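Local coordinates for protein Pgp2 (Campylobacter jejuni subsp. jejuni, PDB 6XJ7) that probably trims cell-wall peptidoglycan as an LD-carboxypeptidase of the YkuD family and helps give the bacterium its helical cell shape, at residues Tyr85-Lys90 / Phe103-Pro108. The protein carries 1 engineered substitution. Residues are numbered along the deposited sequence; the frame is centred on the assembly and turned at random.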
ATOM      1  N   TYR A  85      -0.501  -1.954  -4.085  1.00 17.63           N
ATOM      2  CA  TYR A  85       0.060  -3.280  -4.207  1.00 19.68           C
ATOM      3  C   TYR A  85       1.531  -3.106  -4.531  1.00 17.49           C
ATOM      4  O   TYR A  85       2.029  -1.985  -4.617  1.00 15.56           O
ATOM      5  CB  TYR A  85      -0.678  -4.090  -5.290  1.00 18.22           C
ATOM      6  CG  TYR A  85      -2.086  -4.346  -4.879  1.00 15.74           C
ATOM      7  CD1 TYR A  85      -2.392  -5.401  -4.040  1.00 15.67           C
ATOM      8  CD2 TYR A  85      -3.113  -3.469  -5.239  1.00 16.20           C
ATOM      9  CE1 TYR A  85      -3.676  -5.615  -3.589  1.00 16.97           C
ATOM     10  CE2 TYR A  85      -4.415  -3.690  -4.818  1.00 19.25           C
ATOM     11  CZ  TYR A  85      -4.696  -4.748  -3.980  1.00 18.09           C
ATOM     12  OH  TYR A  85      -5.983  -4.947  -3.523  1.00 18.58           O
ATOM     13  N   GLU A  86       2.226  -4.217  -4.705  1.00 17.69           N
ATOM     14  CA  GLU A  86       3.590  -4.187  -5.185  1.00 17.16           C
ATOM     15  C   GLU A  86       3.672  -5.047  -6.429  1.00 16.33           C
ATOM     16  O   GLU A  86       2.805  -5.890  -6.672  1.00 18.37           O
ATOM     17  CB  GLU A  86       4.585  -4.662  -4.102  1.00 23.36           C
ATOM     18  CG  GLU A  86       4.259  -3.994  -2.776  1.00 23.90           C
ATOM     19  CD  GLU A  86       5.411  -3.896  -1.825  1.00 27.57           C
ATOM     20  OE1 GLU A  86       6.376  -4.653  -1.979  1.00 23.91           O
ATOM     21  OE2 GLU A  86       5.331  -3.055  -0.906  1.00 28.30           O
ATOM     22  N   LEU A  87       4.768  -4.857  -7.170  1.00 17.16           N
ATOM     23  CA  LEU A  87       5.017  -5.574  -8.417  1.00 20.08           C
ATOM     24  C   LEU A  87       6.263  -6.427  -8.260  1.00 20.11           C
ATOM     25  O   LEU A  87       7.338  -5.897  -7.951  1.00 19.64           O
ATOM     26  CB  LEU A  87       5.210  -4.610  -9.578  1.00 21.62           C
ATOM     27  CG  LEU A  87       5.107  -5.251 -10.960  1.00 23.30           C
ATOM     28  CD1 LEU A  87       3.633  -5.614 -11.213  1.00 26.89           C
ATOM     29  CD2 LEU A  87       5.621  -4.326 -12.042  1.00 22.10           C
ATOM     30  N   GLY A  88       6.114  -7.731  -8.516  1.00 20.02           N
ATOM     31  CA  GLY A  88       7.223  -8.663  -8.517  1.00 21.78           C
ATOM     32  C   GLY A  88       8.015  -8.594  -9.810  1.00 22.70           C
ATOM     33  O   GLY A  88       7.743  -7.802 -10.707  1.00 18.69           O
ATOM     34  N   ARG A  89       9.044  -9.435  -9.888  1.00 18.96           N
ATOM     35  CA  ARG A  89       9.989  -9.357 -10.978  1.00 19.83           C
ATOM     36  C   ARG A  89       9.447 -10.027 -12.234  1.00 19.35           C
ATOM     37  O   ARG A  89       8.641 -10.955 -12.171  1.00 21.57           O
ATOM     38  CB  ARG A  89      11.315 -10.025 -10.575  1.00 27.96           C
ATOM     39  CG  ARG A  89      12.096  -9.205  -9.519  1.00 47.15           C
ATOM     40  CD  ARG A  89      13.540  -9.683  -9.293  1.00 64.03           C
ATOM     41  NE  ARG A  89      13.619 -10.615  -8.172  1.00 74.45           N
ATOM     42  CZ  ARG A  89      13.674 -10.255  -6.891  1.00 79.20           C
ATOM     43  NH1 ARG A  89      13.666  -8.973  -6.544  1.00 80.66           N
ATOM     44  NH2 ARG A  89      13.732 -11.187  -5.951  1.00 79.89           N
ATOM     45  N   LYS A  90       9.922  -9.548 -13.381  1.00 21.56           N
ATOM     46  CA  LYS A  90       9.629 -10.185 -14.665  1.00 28.69           C
ATOM     47  C   LYS A  90       9.802 -11.692 -14.576  1.00 29.18           C
ATOM     48  O   LYS A  90      10.800 -12.188 -14.051  1.00 28.70           O
ATOM     49  CB  LYS A  90      10.545  -9.621 -15.750  1.00 34.68           C
ATOM     50  CG  LYS A  90      10.358 -10.264 -17.121  1.00 39.90           C
ATOM     51  CD  LYS A  90      11.052  -9.452 -18.210  1.00 40.01           C
ATOM     52  CE  LYS A  90      12.540  -9.627 -18.202  1.00 46.65           C
ATOM     53  NZ  LYS A  90      13.190  -8.705 -19.188  1.00 50.94           N
ATOM     54  N   PHE A 103       4.410  -9.848 -14.971  1.00 20.57           N
ATOM     55  CA  PHE A 103       4.828  -9.306 -13.688  1.00 20.17           C
ATOM     56  C   PHE A 103       3.670  -9.486 -12.724  1.00 23.76           C
ATOM     57  O   PHE A 103       2.547  -9.104 -13.057  1.00 21.51           O
ATOM     58  CB  PHE A 103       5.164  -7.818 -13.792  1.00 22.40           C
ATOM     59  CG  PHE A 103       6.124  -7.484 -14.886  1.00 22.92           C
ATOM     60  CD1 PHE A 103       7.450  -7.228 -14.596  1.00 23.47           C
ATOM     61  CD2 PHE A 103       5.701  -7.390 -16.192  1.00 21.66           C
ATOM     62  CE1 PHE A 103       8.333  -6.904 -15.582  1.00 25.61           C
ATOM     63  CE2 PHE A 103       6.586  -7.075 -17.195  1.00 23.72           C
ATOM     64  CZ  PHE A 103       7.909  -6.830 -16.885  1.00 24.44           C
ATOM     65  N   ALA A 104       3.926 -10.040 -11.538  1.00 19.36           N
ATOM     66  CA  ALA A 104       2.849 -10.375 -10.619  1.00 22.17           C
ATOM     67  C   ALA A 104       2.637  -9.236  -9.627  1.00 22.51           C
ATOM     68  O   ALA A 104       3.590  -8.767  -9.001  1.00 21.80           O
ATOM     69  CB  ALA A 104       3.159 -11.686  -9.892  1.00 24.74           C
ATOM     70  N   THR A 105       1.395  -8.756  -9.510  1.00 19.62           N
ATOM     71  CA  THR A 105       1.107  -7.883  -8.390  1.00 18.91           C
ATOM     72  C   THR A 105       0.869  -8.727  -7.147  1.00 19.00           C
ATOM     73  O   THR A 105       0.654  -9.932  -7.218  1.00 22.07           O
ATOM     74  CB  THR A 105      -0.138  -6.998  -8.635  1.00 19.91           C
ATOM     75  OG1 THR A 105      -1.325  -7.769  -8.416  1.00 18.18           O
ATOM     76  CG2 THR A 105      -0.156  -6.423 -10.032  1.00 19.57           C
ATOM     77  N   THR A 106       0.816  -8.064  -5.991  1.00 17.18           N
ATOM     78  CA  THR A 106       0.686  -8.773  -4.718  1.00 15.59           C
ATOM     79  C   THR A 106      -0.749  -8.973  -4.268  1.00 17.45           C
ATOM     80  O   THR A 106      -0.974  -9.277  -3.096  1.00 17.74           O
ATOM     81  CB  THR A 106       1.459  -8.036  -3.618  1.00 17.04           C
ATOM     82  OG1 THR A 106       1.049  -6.673  -3.585  1.00 19.16           O
ATOM     83  CG2 THR A 106       2.920  -8.123  -3.882  1.00 18.69           C
ATOM     84  N   TYR A 107      -1.729  -8.827  -5.147  1.00 21.53           N
ATOM     85  CA  TYR A 107      -3.090  -9.141  -4.735  1.00 19.42           C
ATOM     86  C   TYR A 107      -3.204 -10.627  -4.397  1.00 21.96           C
ATOM     87  O   TYR A 107      -2.778 -11.475  -5.195  1.00 21.79           O
ATOM     88  CB  TYR A 107      -4.101  -8.819  -5.837  1.00 16.81           C
ATOM     89  CG  TYR A 107      -5.502  -9.218  -5.419  1.00 19.62           C
ATOM     90  CD1 TYR A 107      -6.339  -8.313  -4.804  1.00 18.66           C
ATOM     91  CD2 TYR A 107      -5.959 -10.513  -5.585  1.00 19.16           C
ATOM     92  CE1 TYR A 107      -7.599  -8.671  -4.374  1.00 17.23           C
ATOM     93  CE2 TYR A 107      -7.219 -10.882  -5.165  1.00 20.39           C
ATOM     94  CZ  TYR A 107      -8.024  -9.964  -4.552  1.00 19.48           C
ATOM     95  OH  TYR A 107      -9.272 -10.328  -4.139  1.00 21.57           O
ATOM     96  N   PRO A 108      -3.879 -10.987  -3.294  1.00 20.36           N
ATOM     97  CA  PRO A 108      -4.515 -10.127  -2.309  1.00 17.42           C
ATOM     98  C   PRO A 108      -3.531  -9.621  -1.282  1.00 18.67           C
ATOM     99  O   PRO A 108      -2.715 -10.398  -0.825  1.00 21.33           O
ATOM    100  CB  PRO A 108      -5.544 -11.055  -1.654  1.00 22.84           C
ATOM    101  CG  PRO A 108      -4.910 -12.374  -1.735  1.00 26.56           C
ATOM    102  CD  PRO A 108      -4.203 -12.401  -3.044  1.00 25.16           C
TER
HETATM  103  O   HOH W   1       6.381 -11.313 -10.523  1.00 20.77           O
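Thr106 meets Glu86 with its hydroxyl doing the work of a backbone carbonyl: Glu86 N donates to Thr106 OG1 over 2.9 Å, nearly straight at 164°. A chi1 of 53° sets OG1 between the backbone N and the carbonyl carbon of its own residue, facing the opposing chain, while the methyl CG2 rests on Glu86 CB. Threonine suits the place because one branch bonds and the other packs. The return bond, Thr106 N to Glu86 O, is weak and bent; Thr105 CA adds a CH···O contact to the same oxygen at 3.1 Å. Beyond the single antiparallel bridge of Leu87 and Thr105, Gly88 N gives Ala104 O a 2.8 Å bond of 177°, and a water bridges Arg89 O and Ala104 N.

An apolar group lies at each end of this short antiparallel pairing. At one end, Tyr85 and Tyr107 run alongside each other with their hydroxyls at the same end; Tyr85 CE1 packs on Tyr107 CB at 3.9 Å, and Tyr85 OH lies at the edge of the Tyr107 ring. Tyrosine suits both places, its ring packing while its hydroxyl reaches a polar partner, Asp112 for Tyr85 and the Thr118 carbonyl for Tyr107. At the other, the branched end of Leu87 crosses Phe103, CD1 reaching Phe103 CB at 3.7 Å. Lys90 lays the aliphatic start of its chain obliquely against the Phe103 ring, CB 3.5 Å from Phe103 CE1, and Gly88 O sits at the ring's edge.

The contact joins two sheets of the L,D-transpeptidase catalytic domain: Tyr85 and Leu87 bond to strand 161-167, Phe103 to Ile124 of strand 123-125, which ends at the predicted catalytic His125, and Thr105 to Ile122 just before it. Leu87 and Phe103 offer apolar bulk to helix 147-157, whose Phe153 meets the Phe103 ring edge-to-face.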